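Local coordinates for tubulin binding cofactor C (Leishmania major, PDB 5AJ8), which probably acts as a chaperone in tubulin folding, its C-terminal domain being the part described here, at residues Leu65-Trp78 with Thr82-Tyr96. The protein carries 1 engineered substitution. Sequence-based numbering, arbitrary orientation. Where two conformers were deposited one is given.
Sequences LRLKGCTNLDMYVW and TPIIEECDAMRFGPY. Engineered in segment 65-78: M75 (natural residue Leu).
R92 reaches along the sheet surface to hold D74 side-on, NE to OD1 and NH2 to OD2, each bond 2.8 Å. Both oxygens lie near the guanidinium plane, yet OD1 is met 38° above its carboxylate plane. Water 2 sits 2.8 Å from D74 OD1 and 2.7 Å from A90 O, between the two turns. On the other outward surface R66, CG anti to its backbone nitrogen (chi1 -179°), slants across to E86, NH2 to OE1 at 2.9 Å, while I84 CG2 lies over the rim of one guanidinium face.

Apolar groups fill the space between these surfaces. M91, bent at chi2 and chi3, brings CE to 3.5 Å from both L73 CB and L67 CD2. The engineered selenomethionine M75 sets CB over the face of the F93 ring, 4.0 Å from its centroid. In the loop between the strands, C70 N donates to C88 SG at 3.5 Å.

Parallel strand pairing sets the register: M75 N meets R92 O at 2.7 Å, and L67 N bonds I84 O in the facing sheet. Residues 18 apart thus stack turn upon turn, two parallel sheets enclosing an apolar interior, the right-handed beta-helix characteristic of the C-CAP/cofactor C domain.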
ATOM      1  N   LEU A  65      -1.381  -3.986   7.453  1.00  9.88           N
ATOM      2  CA  LEU A  65      -1.793  -2.715   6.893  1.00 10.69           C
ATOM      3  C   LEU A  65      -2.941  -2.154   7.721  1.00 11.76           C
ATOM      4  O   LEU A  65      -3.937  -2.829   7.933  1.00 11.31           O
ATOM      5  CB  LEU A  65      -2.229  -2.848   5.434  1.00 10.44           C
ATOM      6  CG  LEU A  65      -2.710  -1.577   4.716  1.00 11.22           C
ATOM      7  CD1 LEU A  65      -1.678  -0.473   4.755  1.00 11.64           C
ATOM      8  CD2 LEU A  65      -3.089  -1.858   3.266  1.00 12.23           C
ATOM      9  N   ARG A  66      -2.772  -0.941   8.228  1.00 12.12           N
ATOM     10  CA  ARG A  66      -3.857  -0.277   8.945  1.00 13.78           C
ATOM     11  C   ARG A  66      -4.065   1.154   8.455  1.00 13.17           C
ATOM     12  O   ARG A  66      -3.120   1.917   8.296  1.00 12.51           O
ATOM     13  CB  ARG A  66      -3.619  -0.307  10.452  1.00 15.01           C
ATOM     14  CG  ARG A  66      -4.748   0.357  11.238  1.00 17.66           C
ATOM     15  CD  ARG A  66      -4.957  -0.275  12.604  1.00 20.50           C
ATOM     16  NE  ARG A  66      -6.082   0.309  13.352  1.00 21.78           N
ATOM     17  CZ  ARG A  66      -6.592  -0.225  14.464  1.00 25.49           C
ATOM     18  NH1 ARG A  66      -6.117  -1.373  14.956  1.00 26.97           N
ATOM     19  NH2 ARG A  66      -7.567   0.385  15.103  1.00 26.96           N
ATOM     20  N   LEU A  67      -5.313   1.510   8.238  1.00 13.53           N
ATOM     21  CA  LEU A  67      -5.664   2.862   7.801  1.00 14.87           C
ATOM     22  C   LEU A  67      -6.679   3.507   8.756  1.00 15.28           C
ATOM     23  O   LEU A  67      -7.649   2.874   9.168  1.00 17.48           O
ATOM     24  CB  LEU A  67      -6.208   2.853   6.380  1.00 14.84           C
ATOM     25  CG  LEU A  67      -5.211   2.416   5.300  1.00 16.32           C
ATOM     26  CD1 LEU A  67      -5.519   1.005   4.856  1.00 16.59           C
ATOM     27  CD2 LEU A  67      -5.283   3.341   4.107  1.00 18.30           C
ATOM     28  N   LYS A  68      -6.447   4.769   9.094  1.00 15.41           N
ATOM     29  CA  LYS A  68      -7.319   5.489  10.013  1.00 16.31           C
ATOM     30  C   LYS A  68      -7.604   6.886   9.468  1.00 14.40           C
ATOM     31  O   LYS A  68      -6.695   7.606   9.107  1.00 13.78           O
ATOM     32  CB  LYS A  68      -6.697   5.607  11.401  1.00 17.86           C
ATOM     33  CG  LYS A  68      -7.563   6.387  12.371  1.00 22.94           C
ATOM     34  CD  LYS A  68      -7.087   6.280  13.806  1.00 29.79           C
ATOM     35  CE  LYS A  68      -8.069   6.976  14.734  1.00 34.78           C
ATOM     36  NZ  LYS A  68      -7.547   6.995  16.127  1.00 41.44           N
ATOM     37  N   GLY A  69      -8.870   7.260   9.437  1.00 14.80           N
ATOM     38  CA  GLY A  69      -9.264   8.612   9.052  1.00 15.82           C
ATOM     39  C   GLY A  69      -8.943   8.951   7.613  1.00 15.82           C
ATOM     40  O   GLY A  69      -8.666  10.106   7.316  1.00 18.53           O
ATOM     41  N   CYS A  70      -9.008   7.964   6.723  1.00 14.60           N
ATOM     42  CA  CYS A  70      -8.705   8.167   5.301  1.00 14.38           C
ATOM     43  C   CYS A  70      -9.982   8.167   4.420  1.00 13.04           C
ATOM     44  O   CYS A  70     -10.921   7.463   4.703  1.00 12.06           O
ATOM     45  CB  CYS A  70      -7.741   7.080   4.816  1.00 14.82           C
ATOM     46  SG  CYS A  70      -6.110   7.072   5.637  1.00 16.78           S
ATOM     47  N   THR A  71      -9.974   8.956   3.352  0.50 12.90           N
ATOM     48  CA  THR A  71     -11.102   9.040   2.432  0.50 12.78           C
ATOM     49  C   THR A  71     -10.608   9.032   0.982  0.50 12.21           C
ATOM     50  O   THR A  71      -9.595   9.657   0.676  0.50 12.10           O
ATOM     51  CB  THR A  71     -11.958  10.279   2.760  0.50 14.03           C
ATOM     52  OG1 THR A  71     -12.903  10.535   1.709  0.50 14.93           O
ATOM     53  CG2 THR A  71     -11.084  11.483   2.956  0.50 14.74           C
ATOM     54  N   ASN A  72     -11.286   8.277   0.106  1.00 11.76           N
ATOM     55  CA  ASN A  72     -10.964   8.245  -1.333  1.00 11.56           C
ATOM     56  C   ASN A  72      -9.516   7.830  -1.616  1.00 11.17           C
ATOM     57  O   ASN A  72      -8.785   8.515  -2.327  1.00 11.14           O
ATOM     58  CB  ASN A  72     -11.274   9.591  -2.019  1.00 12.23           C
ATOM     59  CG  ASN A  72     -12.761   9.881  -2.091  1.00 13.06           C
ATOM     60  OD1 ASN A  72     -13.447   9.489  -3.025  1.00 13.93           O
ATOM     61  ND2 ASN A  72     -13.248  10.595  -1.126  1.00 12.97           N
ATOM     62  N   LEU A  73      -9.106   6.717  -1.018  1.00 11.03           N
ATOM     63  CA  LEU A  73      -7.802   6.087  -1.289  1.00 10.66           C
ATOM     64  C   LEU A  73      -8.028   4.875  -2.177  1.00 10.02           C
ATOM     65  O   LEU A  73      -8.924   4.072  -1.913  1.00  9.15           O
ATOM     66  CB  LEU A  73      -7.126   5.630  -0.000  1.00 10.74           C
ATOM     67  CG  LEU A  73      -6.615   6.630   1.044  1.00 11.46           C
ATOM     68  CD1 LEU A  73      -5.397   6.177   1.805  1.00 11.77           C
ATOM     69  CD2 LEU A  73      -6.373   7.996   0.446  1.00 11.66           C
ATOM     70  N   ASP A  74      -7.268   4.781  -3.273  1.00 10.43           N
ATOM     71  CA  ASP A  74      -7.224   3.539  -4.046  1.00 10.41           C
ATOM     72  C   ASP A  74      -5.990   2.799  -3.554  1.00  9.83           C
ATOM     73  O   ASP A  74      -4.864   3.300  -3.699  1.00 10.45           O
ATOM     74  CB  ASP A  74      -7.178   3.778  -5.553  1.00 10.71           C
ATOM     75  CG  ASP A  74      -8.508   4.285  -6.129  1.00 12.34           C
ATOM     76  OD1 ASP A  74      -9.549   4.225  -5.440  1.00 12.12           O
ATOM     77  OD2 ASP A  74      -8.486   4.797  -7.283  1.00 13.48           O
HETATM   78  N   MSE A  75      -6.200   1.646  -2.923  1.00  9.86           N
HETATM   79  CA  MSE A  75      -5.124   0.892  -2.240  1.00  9.68           C
HETATM   80  C   MSE A  75      -4.771  -0.343  -3.039  1.00  9.58           C
HETATM   81  O   MSE A  75      -5.588  -1.269  -3.139  1.00  9.30           O
HETATM   82  CB  MSE A  75      -5.611   0.451  -0.841  1.00 10.52           C
HETATM   83  CG  MSE A  75      -5.988   1.524   0.171  1.00 11.98           C
HETATM   84 SE   MSE A  75      -4.543   2.803   0.477  1.00 15.56          SE
HETATM   85  CE  MSE A  75      -3.239   1.435   1.053  1.00 14.64           C
ATOM     86  N   TYR A  76      -3.554  -0.398  -3.593  1.00  9.36           N
ATOM     87  CA  TYR A  76      -3.055  -1.558  -4.331  1.00  9.64           C
ATOM     88  C   TYR A  76      -2.086  -2.336  -3.446  1.00 10.26           C
ATOM     89  O   TYR A  76      -0.939  -1.925  -3.221  1.00 10.84           O
ATOM     90  CB  TYR A  76      -2.392  -1.119  -5.644  1.00 10.00           C
ATOM     91  CG  TYR A  76      -3.361  -0.421  -6.595  1.00  9.59           C
ATOM     92  CD1 TYR A  76      -3.597   0.950  -6.515  1.00  9.83           C
ATOM     93  CD2 TYR A  76      -4.054  -1.140  -7.538  1.00  9.62           C
ATOM     94  CE1 TYR A  76      -4.489   1.587  -7.390  1.00 10.29           C
ATOM     95  CE2 TYR A  76      -4.938  -0.533  -8.405  1.00 10.36           C
ATOM     96  CZ  TYR A  76      -5.155   0.828  -8.328  1.00 11.10           C
ATOM     97  OH  TYR A  76      -6.064   1.398  -9.202  1.00 12.83           O
ATOM     98  N   VAL A  77      -2.558  -3.465  -2.944  1.00 10.57           N
ATOM     99  CA  VAL A  77      -2.057  -4.040  -1.732  1.00 11.74           C
ATOM    100  C   VAL A  77      -1.647  -5.521  -1.885  1.00 12.05           C
ATOM    101  O   VAL A  77      -2.384  -6.329  -2.462  1.00 12.95           O
ATOM    102  CB  VAL A  77      -3.161  -3.918  -0.638  1.00 13.59           C
ATOM    103  CG1 VAL A  77      -2.800  -4.695   0.615  1.00 15.36           C
ATOM    104  CG2 VAL A  77      -3.407  -2.462  -0.306  1.00 14.03           C
ATOM    105  N   TRP A  78      -0.482  -5.860  -1.332  1.00 11.22           N
ATOM    106  CA  TRP A  78      -0.101  -7.257  -1.079  1.00 12.14           C
ATOM    107  C   TRP A  78       0.227  -7.332   0.408  1.00 11.31           C
ATOM    108  O   TRP A  78       1.258  -6.832   0.856  1.00 11.10           O
ATOM    109  CB  TRP A  78       1.095  -7.685  -1.935  1.00 12.52           C
ATOM    110  CG  TRP A  78       1.343  -9.214  -2.005  1.00 13.44           C
ATOM    111  CD1 TRP A  78       1.278 -10.123  -0.980  1.00 14.02           C
ATOM    112  CD2 TRP A  78       1.710  -9.959  -3.172  1.00 12.94           C
ATOM    113  NE1 TRP A  78       1.561 -11.386  -1.452  1.00 14.59           N
ATOM    114  CE2 TRP A  78       1.837 -11.308  -2.791  1.00 14.13           C
ATOM    115  CE3 TRP A  78       1.903  -9.614  -4.511  1.00 12.96           C
ATOM    116  CZ2 TRP A  78       2.171 -12.317  -3.708  1.00 14.62           C
ATOM    117  CZ3 TRP A  78       2.228 -10.602  -5.419  1.00 13.64           C
ATOM    118  CH2 TRP A  78       2.349 -11.942  -5.020  1.00 14.27           C
ATOM    119  N   THR A  82      -5.160  -9.547   6.748  1.00 12.02           N
ATOM    120  CA  THR A  82      -6.273  -8.705   6.324  1.00 12.25           C
ATOM    121  C   THR A  82      -6.075  -7.205   6.709  1.00 10.94           C
ATOM    122  O   THR A  82      -5.871  -6.886   7.853  1.00 10.87           O
ATOM    123  CB  THR A  82      -7.583  -9.274   6.900  1.00 13.35           C
ATOM    124  OG1 THR A  82      -7.804 -10.561   6.317  1.00 13.30           O
ATOM    125  CG2 THR A  82      -8.754  -8.375   6.582  1.00 13.41           C
ATOM    126  N   PRO A  83      -6.088  -6.295   5.732  1.00 10.66           N
ATOM    127  CA  PRO A  83      -6.035  -4.864   6.060  1.00 10.40           C
ATOM    128  C   PRO A  83      -7.158  -4.444   6.993  1.00 11.06           C
ATOM    129  O   PRO A  83      -8.279  -4.974   6.888  1.00 10.67           O
ATOM    130  CB  PRO A  83      -6.176  -4.191   4.689  1.00 10.37           C
ATOM    131  CG  PRO A  83      -5.632  -5.198   3.719  1.00 10.64           C
ATOM    132  CD  PRO A  83      -6.039  -6.528   4.279  1.00 10.76           C
ATOM    133  N   ILE A  84      -6.849  -3.556   7.935  1.00 11.71           N
ATOM    134  CA  ILE A  84      -7.828  -3.017   8.885  1.00 13.00           C
ATOM    135  C   ILE A  84      -8.080  -1.550   8.537  1.00 12.73           C
ATOM    136  O   ILE A  84      -7.129  -0.782   8.370  1.00 11.22           O
ATOM    137  CB  ILE A  84      -7.324  -3.120  10.351  1.00 15.63           C
ATOM    138  CG1 ILE A  84      -7.126  -4.589  10.753  1.00 17.67           C
ATOM    139  CG2 ILE A  84      -8.311  -2.475  11.305  1.00 18.75           C
ATOM    140  CD1 ILE A  84      -6.511  -4.809  12.125  1.00 19.36           C
ATOM    141  N   ILE A  85      -9.344  -1.149   8.468  1.00 12.18           N
ATOM    142  CA  ILE A  85      -9.666   0.272   8.362  1.00 13.03           C
ATOM    143  C   ILE A  85     -10.497   0.745   9.543  1.00 13.31           C
ATOM    144  O   ILE A  85     -11.150  -0.050  10.224  1.00 13.10           O
ATOM    145  CB  ILE A  85     -10.372   0.623   7.042  1.00 13.66           C
ATOM    146  CG1 ILE A  85     -11.701  -0.114   6.884  1.00 14.39           C
ATOM    147  CG2 ILE A  85      -9.468   0.309   5.871  1.00 12.72           C
ATOM    148  CD1 ILE A  85     -12.509   0.355   5.687  1.00 15.31           C
ATOM    149  N   GLU A  86     -10.435   2.048   9.783  0.70 13.35           N
ATOM    150  CA  GLU A  86     -11.097   2.685  10.904  0.70 14.31           C
ATOM    151  C   GLU A  86     -11.391   4.144  10.566  0.70 14.50           C
ATOM    152  O   GLU A  86     -10.472   4.898  10.244  0.70 13.72           O
ATOM    153  CB  GLU A  86     -10.206   2.638  12.142  0.70 15.07           C
ATOM    154  CG  GLU A  86     -10.873   3.188  13.382  0.70 16.38           C
ATOM    155  CD  GLU A  86      -9.959   3.280  14.593  0.70 17.87           C
ATOM    156  OE1 GLU A  86      -8.754   2.926  14.496  0.70 18.57           O
ATOM    157  OE2 GLU A  86     -10.469   3.707  15.661  0.70 19.12           O
ATOM    158  N   GLU A  87     -12.661   4.543  10.644  1.00 15.19           N
ATOM    159  CA  GLU A  87     -13.065   5.895  10.241  1.00 16.30           C
ATOM    160  C   GLU A  87     -12.568   6.223   8.810  1.00 15.28           C
ATOM    161  O   GLU A  87     -11.997   7.287   8.569  1.00 16.07           O
ATOM    162  CB  GLU A  87     -12.576   6.918  11.276  1.00 19.01           C
ATOM    163  CG  GLU A  87     -13.408   6.889  12.564  1.00 25.24           C
ATOM    164  CD  GLU A  87     -12.701   7.456  13.794  1.00 33.73           C
ATOM    165  OE1 GLU A  87     -11.634   8.097  13.678  1.00 46.74           O
ATOM    166  OE2 GLU A  87     -13.209   7.235  14.913  1.00 44.10           O
ATOM    167  N   CYS A  88     -12.761   5.273   7.887  1.00 13.94           N
ATOM    168  CA  CYS A  88     -12.394   5.438   6.482  1.00 13.45           C
ATOM    169  C   CYS A  88     -13.637   5.341   5.624  1.00 13.85           C
ATOM    170  O   CYS A  88     -14.639   4.751   6.025  1.00 13.25           O
ATOM    171  CB  CYS A  88     -11.372   4.394   6.042  1.00 11.86           C
ATOM    172  SG  CYS A  88      -9.764   4.513   6.836  1.00 12.01           S
ATOM    173  N   ASP A  89     -13.576   5.912   4.433  1.00 14.53           N
ATOM    174  CA  ASP A  89     -14.714   5.833   3.506  1.00 15.10           C
ATOM    175  C   ASP A  89     -14.210   6.021   2.097  1.00 13.16           C
ATOM    176  O   ASP A  89     -13.196   6.657   1.904  1.00 12.62           O
ATOM    177  CB  ASP A  89     -15.772   6.905   3.833  1.00 17.37           C
ATOM    178  CG  ASP A  89     -17.115   6.680   3.088  1.00 19.62           C
ATOM    179  OD1 ASP A  89     -17.684   5.562   3.079  1.00 18.87           O
ATOM    180  OD2 ASP A  89     -17.622   7.662   2.510  1.00 28.03           O
ATOM    181  N   ALA A  90     -14.942   5.463   1.140  1.00 13.24           N
ATOM    182  CA  ALA A  90     -14.633   5.534  -0.282  1.00 12.96           C
ATOM    183  C   ALA A  90     -13.257   4.927  -0.513  1.00 11.66           C
ATOM    184  O   ALA A  90     -12.414   5.493  -1.223  1.00 11.43           O
ATOM    185  CB  ALA A  90     -14.733   6.977  -0.806  1.00 12.98           C
HETATM  186  N   MSE A  91     -13.051   3.767   0.098  1.00 11.07           N
HETATM  187  CA  MSE A  91     -11.798   3.023  -0.030  1.00 10.66           C
HETATM  188  C   MSE A  91     -12.015   1.992  -1.104  1.00 10.85           C
HETATM  189  O   MSE A  91     -13.057   1.315  -1.133  1.00 11.51           O
HETATM  190  CB  MSE A  91     -11.388   2.360   1.267  1.00 10.41           C
HETATM  191  CG  MSE A  91     -11.369   3.265   2.505  1.00 10.44           C
HETATM  192 SE   MSE A  91     -10.101   4.728   2.303  1.00 11.31          SE
HETATM  193  CE  MSE A  91      -8.486   3.661   2.613  1.00 10.46           C
ATOM    194  N   ARG A  92     -11.063   1.875  -2.025  1.00  9.88           N
ATOM    195  CA  ARG A  92     -11.137   0.838  -3.049  1.00 10.18           C
ATOM    196  C   ARG A  92      -9.821   0.054  -3.082  1.00  9.51           C
ATOM    197  O   ARG A  92      -8.731   0.656  -3.088  1.00  9.50           O
ATOM    198  CB  ARG A  92     -11.401   1.458  -4.424  1.00 10.39           C
ATOM    199  CG  ARG A  92     -12.617   2.379  -4.437  1.00 11.60           C
ATOM    200  CD  ARG A  92     -13.062   2.716  -5.854  1.00 12.18           C
ATOM    201  NE  ARG A  92     -11.985   3.367  -6.594  1.00 12.06           N
ATOM    202  CZ  ARG A  92     -12.046   3.682  -7.877  1.00 13.66           C
ATOM    203  NH1 ARG A  92     -13.118   3.383  -8.585  1.00 14.66           N
ATOM    204  NH2 ARG A  92     -11.028   4.316  -8.468  1.00 15.58           N
ATOM    205  N   PHE A  93      -9.929  -1.260  -3.132  1.00  9.27           N
ATOM    206  CA  PHE A  93      -8.769  -2.160  -3.035  1.00  9.11           C
ATOM    207  C   PHE A  93      -8.489  -2.966  -4.280  1.00  9.20           C
ATOM    208  O   PHE A  93      -9.373  -3.549  -4.888  1.00  9.73           O
ATOM    209  CB  PHE A  93      -8.921  -3.111  -1.849  1.00  9.20           C
ATOM    210  CG  PHE A  93      -8.751  -2.435  -0.524  1.00  9.07           C
ATOM    211  CD1 PHE A  93      -9.770  -1.701   0.017  1.00  9.26           C
ATOM    212  CD2 PHE A  93      -7.552  -2.534   0.164  1.00  9.24           C
ATOM    213  CE1 PHE A  93      -9.615  -1.075   1.235  1.00  9.59           C
ATOM    214  CE2 PHE A  93      -7.369  -1.897   1.366  1.00  9.50           C
ATOM    215  CZ  PHE A  93      -8.403  -1.159   1.907  1.00  9.56           C
ATOM    216  N   GLY A  94      -7.216  -3.002  -4.620  1.00  8.94           N
ATOM    217  CA  GLY A  94      -6.710  -3.737  -5.758  1.00  9.39           C
ATOM    218  C   GLY A  94      -5.407  -4.422  -5.374  1.00  9.22           C
ATOM    219  O   GLY A  94      -4.927  -4.289  -4.234  1.00  8.63           O
ATOM    220  N   PRO A  95      -4.841  -5.180  -6.317  1.00  9.46           N
ATOM    221  CA  PRO A  95      -3.581  -5.882  -6.124  1.00  9.26           C
ATOM    222  C   PRO A  95      -2.326  -5.050  -6.448  1.00  8.88           C
ATOM    223  O   PRO A  95      -2.320  -4.209  -7.376  1.00  8.82           O
ATOM    224  CB  PRO A  95      -3.704  -7.026  -7.116  1.00 10.04           C
ATOM    225  CG  PRO A  95      -4.400  -6.392  -8.286  1.00 10.50           C
ATOM    226  CD  PRO A  95      -5.431  -5.476  -7.641  1.00 10.08           C
ATOM    227  N   TYR A  96      -1.268  -5.341  -5.703  1.00  8.79           N
ATOM    228  CA  TYR A  96       0.045  -4.672  -5.811  1.00  8.86           C
ATOM    229  C   TYR A  96       0.682  -4.849  -7.201  1.00 10.07           C
ATOM    230  O   TYR A  96       1.464  -4.002  -7.667  1.00  9.83           O
ATOM    231  CB  TYR A  96       0.949  -5.268  -4.730  1.00  8.58           C
ATOM    232  CG  TYR A  96       2.301  -4.648  -4.487  1.00  8.68           C
ATOM    233  CD1 TYR A  96       2.428  -3.315  -4.101  1.00  8.67           C
ATOM    234  CD2 TYR A  96       3.453  -5.412  -4.587  1.00  9.16           C
ATOM    235  CE1 TYR A  96       3.655  -2.763  -3.821  1.00  8.96           C
ATOM    236  CE2 TYR A  96       4.690  -4.871  -4.311  1.00  9.49           C
ATOM    237  CZ  TYR A  96       4.788  -3.545  -3.929  1.00  9.38           C
ATOM    238  OH  TYR A  96       6.015  -3.008  -3.645  1.00  9.66           O
TER
HETATM  239  O   HOH W   1      -3.147  -6.208   8.327  1.00  9.39           O
HETATM  240  O   HOH W   2     -11.055   5.593  -3.557  1.00  9.99           O
HETATM  241  O   HOH W   3      -1.712  -8.295  -4.195  1.00  9.79           O